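PDB 1GKR: Non-atp dependent l-selective hydantoinase from Arthrobacter aurescens, which hydrolyses the ring amide of hydantoins, preferring aryl derivatives, as a di-zinc cyclic amidase whose enantioselectivity depends on the substrate. Local coordinates for residues Y208-V214 with K283-R289; K69-G73 with G314-V318; Q266-I270 with L297-L301. One frame throughout, in Å; residues are numbered along the deposited sequence.

Interaction 1 of 3, residues Y208-V214 with K283-R289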
loop_
_atom_site.group_PDB
_atom_site.type_symbol
_atom_site.label_atom_id
_atom_site.label_comp_id
_atom_site.label_asym_id
_atom_site.label_seq_id
_atom_site.Cartn_x
_atom_site.Cartn_y
_atom_site.Cartn_z
ATOM N N TYR A 208 -10.469 -30.837 8.517
ATOM C CA TYR A 208 -9.112 -30.825 8.020
ATOM C C TYR A 208 -8.749 -29.427 7.519
ATOM O O TYR A 208 -7.790 -28.818 7.993
ATOM C CB TYR A 208 -8.959 -31.841 6.890
ATOM C CG TYR A 208 -7.662 -31.698 6.142
ATOM C CD1 TYR A 208 -6.441 -31.827 6.800
ATOM C CD2 TYR A 208 -7.648 -31.374 4.791
ATOM C CE1 TYR A 208 -5.240 -31.633 6.131
ATOM C CE2 TYR A 208 -6.445 -31.174 4.111
ATOM C CZ TYR A 208 -5.247 -31.305 4.789
ATOM O OH TYR A 208 -4.058 -31.113 4.125
ATOM N N GLU A 209 -9.522 -28.924 6.562
ATOM C CA GLU A 209 -9.288 -27.605 5.982
ATOM C C GLU A 209 -9.095 -26.556 7.078
ATOM O O GLU A 209 -8.200 -25.709 6.998
ATOM C CB GLU A 209 -10.476 -27.222 5.087
ATOM C CG GLU A 209 -10.261 -26.049 4.120
ATOM C CD GLU A 209 -10.437 -24.665 4.754
ATOM O OE1 GLU A 209 -11.257 -24.518 5.691
ATOM O OE2 GLU A 209 -9.767 -23.715 4.291
ATOM N N ALA A 210 -9.931 -26.621 8.111
ATOM C CA ALA A 210 -9.850 -25.655 9.198
ATOM C C ALA A 210 -8.578 -25.770 10.011
ATOM O O ALA A 210 -8.163 -24.795 10.629
ATOM C CB ALA A 210 -11.039 -25.793 10.106
ATOM N N SER A 211 -7.965 -26.952 10.019
ATOM C CA SER A 211 -6.737 -27.157 10.788
ATOM C C SER A 211 -5.513 -26.537 10.103
ATOM O O SER A 211 -4.463 -26.363 10.724
ATOM C CB SER A 211 -6.506 -28.656 11.057
ATOM O OG SER A 211 -6.183 -29.370 9.878
ATOM N N GLN A 212 -5.653 -26.204 8.825
ATOM C CA GLN A 212 -4.574 -25.578 8.068
ATOM C C GLN A 212 -5.199 -24.443 7.273
ATOM O O GLN A 212 -5.146 -24.433 6.055
ATOM C CB GLN A 212 -3.933 -26.591 7.121
ATOM C CG GLN A 212 -3.481 -27.870 7.820
ATOM C CD GLN A 212 -2.651 -28.795 6.934
ATOM O OE1 GLN A 212 -2.468 -29.967 7.253
ATOM N NE2 GLN A 212 -2.139 -28.270 5.828
ATOM N N PRO A 213 -5.806 -23.467 7.969
ATOM C CA PRO A 213 -6.474 -22.301 7.376
ATOM C C PRO A 213 -5.597 -21.421 6.502
ATOM O O PRO A 213 -4.372 -21.543 6.524
ATOM C CB PRO A 213 -7.020 -21.556 8.597
ATOM C CG PRO A 213 -6.037 -21.884 9.654
ATOM C CD PRO A 213 -5.782 -23.355 9.439
ATOM N N VAL A 214 -6.223 -20.526 5.740
ATOM C CA VAL A 214 -5.458 -19.660 4.858
ATOM C C VAL A 214 -4.552 -18.702 5.616
ATOM O O VAL A 214 -3.439 -18.421 5.169
ATOM C CB VAL A 214 -6.359 -18.816 3.903
ATOM C CG1 VAL A 214 -7.405 -19.682 3.263
ATOM C CG2 VAL A 214 -6.997 -17.701 4.643
ATOM N N LYS A 283 -7.868 -34.778 -0.269
ATOM C CA LYS A 283 -7.071 -34.284 0.842
ATOM C C LYS A 283 -5.659 -34.037 0.372
ATOM O O LYS A 283 -4.912 -34.977 0.094
ATOM C CB LYS A 283 -7.040 -35.278 1.991
ATOM C CG LYS A 283 -6.328 -34.717 3.192
ATOM C CD LYS A 283 -6.302 -35.698 4.331
ATOM C CE LYS A 283 -5.444 -35.185 5.460
ATOM N NZ LYS A 283 -5.317 -36.208 6.515
ATOM N N VAL A 284 -5.290 -32.767 0.296
ATOM C CA VAL A 284 -3.967 -32.402 -0.163
ATOM C C VAL A 284 -3.458 -31.255 0.730
ATOM O O VAL A 284 -4.221 -30.711 1.529
ATOM C CB VAL A 284 -4.075 -32.017 -1.658
ATOM C CG1 VAL A 284 -4.542 -30.606 -1.793
ATOM C CG2 VAL A 284 -2.768 -32.276 -2.372
ATOM N N ALA A 285 -2.179 -30.902 0.645
ATOM C CA ALA A 285 -1.661 -29.814 1.490
ATOM C C ALA A 285 -0.833 -28.859 0.677
ATOM O O ALA A 285 0.127 -29.279 0.025
ATOM C CB ALA A 285 -0.817 -30.359 2.599
ATOM N N PRO A 286 -1.177 -27.561 0.708
ATOM C CA PRO A 286 -2.277 -26.928 1.447
ATOM C C PRO A 286 -3.636 -27.436 0.991
ATOM O O PRO A 286 -3.786 -27.917 -0.130
ATOM C CB PRO A 286 -2.133 -25.449 1.109
ATOM C CG PRO A 286 -0.753 -25.319 0.656
ATOM C CD PRO A 286 -0.498 -26.567 -0.122
ATOM N N PRO A 287 -4.656 -27.292 1.848
ATOM C CA PRO A 287 -6.023 -27.732 1.557
ATOM C C PRO A 287 -6.649 -27.005 0.374
ATOM O O PRO A 287 -6.283 -25.863 0.061
ATOM C CB PRO A 287 -6.771 -27.411 2.847
ATOM C CG PRO A 287 -5.705 -27.393 3.890
ATOM C CD PRO A 287 -4.578 -26.702 3.194
ATOM N N VAL A 288 -7.588 -27.675 -0.286
ATOM C CA VAL A 288 -8.313 -27.061 -1.385
ATOM C C VAL A 288 -9.199 -26.057 -0.667
ATOM O O VAL A 288 -9.693 -26.329 0.427
ATOM C CB VAL A 288 -9.178 -28.079 -2.115
ATOM C CG1 VAL A 288 -10.110 -27.382 -3.077
ATOM C CG2 VAL A 288 -8.287 -29.037 -2.867
ATOM N N ARG A 289 -9.387 -24.890 -1.262
ATOM C CA ARG A 289 -10.181 -23.858 -0.623
ATOM C C ARG A 289 -11.635 -23.733 -1.085
ATOM O O ARG A 289 -12.133 -24.547 -1.863
ATOM C CB ARG A 289 -9.457 -22.526 -0.767
ATOM C CG ARG A 289 -8.630 -22.140 0.449
ATOM C CD ARG A 289 -7.455 -23.046 0.774
ATOM N NE ARG A 289 -7.405 -23.257 2.222
ATOM C CZ ARG A 289 -6.304 -23.248 2.972
ATOM N NH1 ARG A 289 -5.114 -23.035 2.436
ATOM N NH2 ARG A 289 -6.397 -23.465 4.273
#
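Lys283 crosses one face of the Tyr208 ring and Val284 O takes the hydroxyl at its edge, and the contact illustrates how a helix end can be fixed to an irregular loop. The Tyr208 ring leaves helix 205-211 with CG anti to the backbone N (chi1 169°), which turns it toward 283-289. Lys283 CE sits 3.8 Å from the ring centroid of Tyr208 in a CH-pi contact. The ammonium group beyond it makes an off-centre cation-pi approach, and its hydrogen bonds go to the backbone oxygens of Ala331 and Val328. Tyr208 OH donates to Val284 O over 2.6 Å, reaching that oxygen from above its carbonyl plane.

Pro287 fills the middle. Its CG meets Tyr208 CE2 at 3.9 Å and Gln212 CB at 3.8 Å, while its CB touches the Glu209 side chain.

Arg289 bends at chi2 and chi3 to bring its guanidinium beside the end of helix 205-211. NE donates to Glu209 OE2 (3.2 Å), in the guanidinium plane and on the anti lone pair of the carboxylate, whose own plane stands 80° away; NH2 adds only a weak bond to the same oxygen. Val214 CG1 covers the centre of one guanidinium face and Pro287 CD lies over the rim of the opposite face. NH1 is engaged by Glu217 and Ser241.

The Ala285 end of the loop lies near the metal centre, its side chain about 6 Å from a bound zinc ion and about 4 Å from that of the zinc ligand His183. At the arginine, the two carboxylates, Glu209 and Glu217, would probably balance the positive charge, and the bonds at NE and NH1, with Val214 CG1 over one face, probably restrict its rotation.

Interaction 2 of 3, residues K69-G73 with G314-V318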
loop_
_atom_site.group_PDB
_atom_site.type_symbol
_atom_site.label_atom_id
_atom_site.label_comp_id
_atom_site.label_asym_id
_atom_site.label_seq_id
_atom_site.Cartn_x
_atom_site.Cartn_y
_atom_site.Cartn_z
ATOM N N LYS A 69 9.401 -47.531 -4.388
ATOM C CA LYS A 69 8.713 -47.659 -5.654
ATOM C C LYS A 69 7.462 -48.536 -5.660
ATOM O O LYS A 69 6.517 -48.244 -6.383
ATOM C CB LYS A 69 9.685 -48.096 -6.750
ATOM C CG LYS A 69 10.080 -49.546 -6.736
ATOM C CD LYS A 69 11.266 -49.784 -7.677
ATOM C CE LYS A 69 12.555 -49.242 -7.072
ATOM N NZ LYS A 69 13.724 -49.380 -7.986
ATOM N N ASN A 70 7.411 -49.588 -4.855
ATOM C CA ASN A 70 6.215 -50.420 -4.881
ATOM C C ASN A 70 5.068 -49.873 -4.056
ATOM O O ASN A 70 3.995 -50.465 -4.011
ATOM C CB ASN A 70 6.542 -51.838 -4.430
ATOM C CG ASN A 70 7.407 -52.562 -5.425
ATOM O OD1 ASN A 70 7.047 -52.680 -6.606
ATOM N ND2 ASN A 70 8.563 -53.046 -4.968
ATOM N N ARG A 71 5.278 -48.727 -3.429
ATOM C CA ARG A 71 4.245 -48.150 -2.597
ATOM C C ARG A 71 3.671 -46.819 -3.110
ATOM O O ARG A 71 2.477 -46.542 -2.933
ATOM C CB ARG A 71 4.811 -47.981 -1.187
ATOM C CG ARG A 71 3.809 -47.566 -0.115
ATOM C CD ARG A 71 4.306 -47.962 1.289
ATOM N NE ARG A 71 4.774 -49.350 1.314
ATOM C CZ ARG A 71 6.045 -49.723 1.160
ATOM N NH1 ARG A 71 7.004 -48.817 0.978
ATOM N NH2 ARG A 71 6.359 -51.011 1.155
ATOM N N TYR A 72 4.511 -46.008 -3.755
ATOM C CA TYR A 72 4.089 -44.696 -4.247
ATOM C C TYR A 72 4.045 -44.525 -5.764
ATOM O O TYR A 72 3.022 -44.120 -6.304
ATOM C CB TYR A 72 4.992 -43.634 -3.635
ATOM C CG TYR A 72 4.925 -43.631 -2.135
ATOM C CD1 TYR A 72 3.857 -43.036 -1.478
ATOM C CD2 TYR A 72 5.893 -44.277 -1.371
ATOM C CE1 TYR A 72 3.746 -43.084 -0.091
ATOM C CE2 TYR A 72 5.794 -44.332 0.018
ATOM C CZ TYR A 72 4.713 -43.731 0.652
ATOM O OH TYR A 72 4.591 -43.764 2.026
ATOM N N GLY A 73 5.151 -44.817 -6.444
ATOM C CA GLY A 73 5.192 -44.691 -7.893
ATOM C C GLY A 73 6.458 -45.254 -8.519
ATOM O O GLY A 73 7.519 -45.296 -7.880
ATOM N N GLY A 314 1.365 -37.202 -6.988
ATOM C CA GLY A 314 2.006 -37.970 -5.945
ATOM C C GLY A 314 1.074 -39.032 -5.420
ATOM O O GLY A 314 -0.014 -38.727 -4.925
ATOM N N GLY A 315 1.509 -40.284 -5.529
ATOM C CA GLY A 315 0.693 -41.393 -5.080
ATOM C C GLY A 315 0.787 -41.693 -3.599
ATOM O O GLY A 315 1.644 -41.183 -2.897
ATOM N N HIS A 316 -0.132 -42.517 -3.132
ATOM C CA HIS A 316 -0.185 -42.940 -1.748
ATOM C C HIS A 316 -0.918 -44.264 -1.829
ATOM O O HIS A 316 -1.896 -44.386 -2.571
ATOM C CB HIS A 316 -0.998 -41.966 -0.904
ATOM C CG HIS A 316 -0.325 -41.578 0.373
ATOM N ND1 HIS A 316 0.374 -40.395 0.518
ATOM C CD2 HIS A 316 -0.194 -42.239 1.548
ATOM C CE1 HIS A 316 0.907 -40.348 1.725
ATOM N NE2 HIS A 316 0.578 -41.455 2.370
ATOM N N PRO A 317 -0.445 -45.286 -1.100
ATOM C CA PRO A 317 -1.168 -46.556 -1.188
ATOM C C PRO A 317 -2.644 -46.325 -0.868
ATOM O O PRO A 317 -2.979 -45.706 0.147
ATOM C CB PRO A 317 -0.435 -47.439 -0.177
ATOM C CG PRO A 317 0.173 -46.444 0.789
ATOM C CD PRO A 317 0.652 -45.360 -0.121
ATOM N N VAL A 318 -3.513 -46.801 -1.763
ATOM C CA VAL A 318 -4.963 -46.635 -1.634
ATOM C C VAL A 318 -5.532 -46.992 -0.251
ATOM O O VAL A 318 -6.601 -46.508 0.130
ATOM C CB VAL A 318 -5.707 -47.435 -2.745
ATOM C CG1 VAL A 318 -5.513 -48.900 -2.548
ATOM C CG2 VAL A 318 -7.174 -47.093 -2.746
#
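Tyr72 and Gly315 bring their backbones together, with CA atoms 4.8 Å apart, and Arg71 follows opposite Pro317 at 5.8 Å, a close approach between two segments without regular secondary structure, made where Gly315 carries no side chain.

Tyr72 does most of the joining, and it works by its edge. With CG anti to the carbonyl carbon and beside the backbone N (chi1 -60°), the ring is carried alongside 314-318. Its CD1 has Gly315 O at the ring edge, near the ring plane. Further along the same edge, CE1 points over the centre of the His316 ring. The two rings form a T-shaped pair, centroids 5.6 Å apart and planes at 89°, in which tyrosine supplies the edge and histidine the face. Pro317 fits beside them: its CD lies 3.8 Å from Tyr72 CE1 and 3.9 Å from Arg71 CG. That methylene of Arg71 in turn rests over the rim of one face of the tyrosine ring.

In the TIM barrel of this family, 69-73 belongs to the connection between strand 51-62 and helix 75-85, whereas 314-318 runs on from strand 313-314, which pairs in parallel with 51-62. The contact therefore joins the loops that follow two neighbouring barrel strands, with Gly315 about 7 Å from the side chain of the zinc ligand His62, and beside His409 and Tyr411, which hydrogen-bond to Arg71 O and His316 O.

Interaction 3 of 3, residues Q266-I270 with L297-L301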
loop_
_atom_site.group_PDB
_atom_site.type_symbol
_atom_site.label_atom_id
_atom_site.label_comp_id
_atom_site.label_asym_id
_atom_site.label_seq_id
_atom_site.Cartn_x
_atom_site.Cartn_y
_atom_site.Cartn_z
ATOM N N GLN A 266 -5.458 -28.958 -9.192
ATOM C CA GLN A 266 -6.253 -29.435 -8.048
ATOM C C GLN A 266 -6.954 -28.284 -7.350
ATOM O O GLN A 266 -8.048 -28.447 -6.813
ATOM C CB GLN A 266 -5.390 -30.114 -6.980
ATOM C CG GLN A 266 -4.097 -30.648 -7.470
ATOM C CD GLN A 266 -3.027 -29.599 -7.507
ATOM O OE1 GLN A 266 -2.257 -29.453 -6.564
ATOM N NE2 GLN A 266 -2.977 -28.852 -8.599
ATOM N N TYR A 267 -6.303 -27.129 -7.329
ATOM C CA TYR A 267 -6.856 -25.970 -6.659
ATOM C C TYR A 267 -7.821 -25.201 -7.534
ATOM O O TYR A 267 -8.699 -24.509 -7.022
ATOM C CB TYR A 267 -5.724 -25.062 -6.189
ATOM C CG TYR A 267 -4.853 -25.728 -5.163
ATOM C CD1 TYR A 267 -5.345 -26.015 -3.890
ATOM C CD2 TYR A 267 -3.551 -26.119 -5.473
ATOM C CE1 TYR A 267 -4.564 -26.677 -2.948
ATOM C CE2 TYR A 267 -2.756 -26.786 -4.541
ATOM C CZ TYR A 267 -3.269 -27.060 -3.280
ATOM O OH TYR A 267 -2.494 -27.724 -2.353
ATOM N N LEU A 268 -7.664 -25.321 -8.848
ATOM C CA LEU A 268 -8.544 -24.618 -9.779
ATOM C C LEU A 268 -9.799 -25.413 -10.128
ATOM O O LEU A 268 -10.875 -24.836 -10.276
ATOM C CB LEU A 268 -7.793 -24.278 -11.070
ATOM C CG LEU A 268 -6.658 -23.264 -10.926
ATOM C CD1 LEU A 268 -5.878 -23.168 -12.211
ATOM C CD2 LEU A 268 -7.227 -21.926 -10.566
ATOM N N ASN A 269 -9.659 -26.734 -10.231
ATOM C CA ASN A 269 -10.768 -27.606 -10.602
ATOM C C ASN A 269 -11.492 -28.337 -9.483
ATOM O O ASN A 269 -12.327 -29.197 -9.754
ATOM C CB ASN A 269 -10.280 -28.617 -11.630
ATOM C CG ASN A 269 -9.760 -27.950 -12.874
ATOM O OD1 ASN A 269 -10.535 -27.467 -13.699
ATOM N ND2 ASN A 269 -8.438 -27.890 -13.013
ATOM N N ILE A 270 -11.175 -28.019 -8.231
ATOM C CA ILE A 270 -11.847 -28.665 -7.107
ATOM C C ILE A 270 -12.162 -27.611 -6.072
ATOM O O ILE A 270 -11.429 -26.637 -5.911
ATOM C CB ILE A 270 -10.987 -29.744 -6.455
ATOM C CG1 ILE A 270 -10.538 -30.753 -7.500
ATOM C CG2 ILE A 270 -11.793 -30.477 -5.404
ATOM C CD1 ILE A 270 -9.579 -31.763 -6.950
ATOM N N LEU A 297 -9.307 -17.187 -7.982
ATOM C CA LEU A 297 -8.168 -17.917 -8.514
ATOM C C LEU A 297 -8.197 -17.964 -10.033
ATOM O O LEU A 297 -7.182 -17.690 -10.691
ATOM C CB LEU A 297 -8.176 -19.338 -7.962
ATOM C CG LEU A 297 -6.998 -19.820 -7.119
ATOM C CD1 LEU A 297 -6.536 -18.757 -6.149
ATOM C CD2 LEU A 297 -7.441 -21.071 -6.375
ATOM N N TRP A 298 -9.357 -18.303 -10.593
ATOM C CA TRP A 298 -9.493 -18.387 -12.043
ATOM C C TRP A 298 -9.267 -17.055 -12.745
ATOM O O TRP A 298 -8.760 -17.022 -13.869
ATOM C CB TRP A 298 -10.852 -18.942 -12.430
ATOM C CG TRP A 298 -10.904 -20.437 -12.455
ATOM C CD1 TRP A 298 -11.483 -21.265 -11.522
ATOM C CD2 TRP A 298 -10.422 -21.289 -13.498
ATOM N NE1 TRP A 298 -11.400 -22.574 -11.930
ATOM C CE2 TRP A 298 -10.755 -22.621 -13.137
ATOM C CE3 TRP A 298 -9.745 -21.058 -14.705
ATOM C CZ2 TRP A 298 -10.434 -23.720 -13.943
ATOM C CZ3 TRP A 298 -9.423 -22.148 -15.509
ATOM C CH2 TRP A 298 -9.771 -23.466 -15.124
ATOM N N GLU A 299 -9.647 -15.960 -12.094
ATOM C CA GLU A 299 -9.434 -14.641 -12.676
ATOM C C GLU A 299 -7.940 -14.340 -12.658
ATOM O O GLU A 299 -7.356 -13.902 -13.645
ATOM C CB GLU A 299 -10.157 -13.577 -11.868
ATOM C CG GLU A 299 -11.644 -13.507 -12.100
ATOM C CD GLU A 299 -12.309 -12.489 -11.187
ATOM O OE1 GLU A 299 -11.749 -11.375 -11.035
ATOM O OE2 GLU A 299 -13.388 -12.803 -10.629
ATOM N N GLN A 300 -7.321 -14.591 -11.517
ATOM C CA GLN A 300 -5.903 -14.343 -11.373
ATOM C C GLN A 300 -5.101 -15.127 -12.401
ATOM O O GLN A 300 -4.091 -14.642 -12.914
ATOM C CB GLN A 300 -5.466 -14.711 -9.960
ATOM C CG GLN A 300 -6.262 -13.994 -8.894
ATOM C CD GLN A 300 -5.758 -14.296 -7.513
ATOM O OE1 GLN A 300 -5.617 -15.462 -7.135
ATOM N NE2 GLN A 300 -5.489 -13.253 -6.740
ATOM N N LEU A 301 -5.562 -16.335 -12.710
ATOM C CA LEU A 301 -4.868 -17.183 -13.667
ATOM C C LEU A 301 -4.852 -16.528 -15.040
ATOM O O LEU A 301 -3.794 -16.267 -15.603
ATOM C CB LEU A 301 -5.557 -18.545 -13.764
ATOM C CG LEU A 301 -4.754 -19.796 -14.134
ATOM C CD1 LEU A 301 -5.615 -20.664 -15.027
ATOM C CD2 LEU A 301 -3.466 -19.448 -14.829
#
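Leu268 spreads over one face of the Trp298 indole while its own backbone oxygen takes the indole N-H, so a single residue meets the ring both by apolar contact and by a hydrogen bond. The methyl CD2 of Leu268 sits 4.2 Å from the centroid of the five-membered ring and only 2° off its normal, a CH-pi contact squarely over the face. Leu268 CB lies above the same face nearer the rim, 3.9 Å from Trp298 CZ2. On this side too is Leu268 O, which receives Trp298 NE1 at 2.9 Å. The bond is bent, with an N-H...O angle of 134°, because the oxygen is tilted from the indole plane.

The family is built on a distorted TIM barrel. Helix 291-303, in the crossover from strand 259-263 to its parallel neighbour 308-309, belongs to the layer of helices outside the barrel, and the short helix 265-268, just past the end of strand 259-263, lies between it and the metal centre.

The branches of Leu268 divide the work. CD2 also leans on Leu297 CB at 3.8 Å, and CD1 meets Leu301 CD1 at 3.8 Å, one helical turn further on; the leucine thus lies against two successive turns, with Met345 of helix 341-350 close by. Leu297 CD2 reaches on to Tyr267 O. Asn269 comes to the indole edge, its OD1 3.8 Å from Trp298 CZ2 and its amide plane nearly perpendicular to the ring; ND2 bonds to Pro265 O. The Tyr267 ring leads away from Trp298 toward the zinc ligand His239.

From the N terminus, the chain first passes 69-73, in the loop after strand 51-62, and 240 residues go by before 314-318 returns to it; interaction 2 thus closes the widest loop and encloses the other two. Inside it come 208-214, 266-270, 283-289 and 297-301, in an order that makes interactions 1 and 3 cross. These two also touch, through Tyr267 OH and Pro286 O, 2.6 Å apart in a probable hydrogen bond, with Val288 packed on Ile270. Interaction 1 ties the end of helix 205-211 to the loop before helix 291-303, interaction 3 ties helix 291-303 to helix 265-268, and interaction 2 remains separate, joining two strand-end loops.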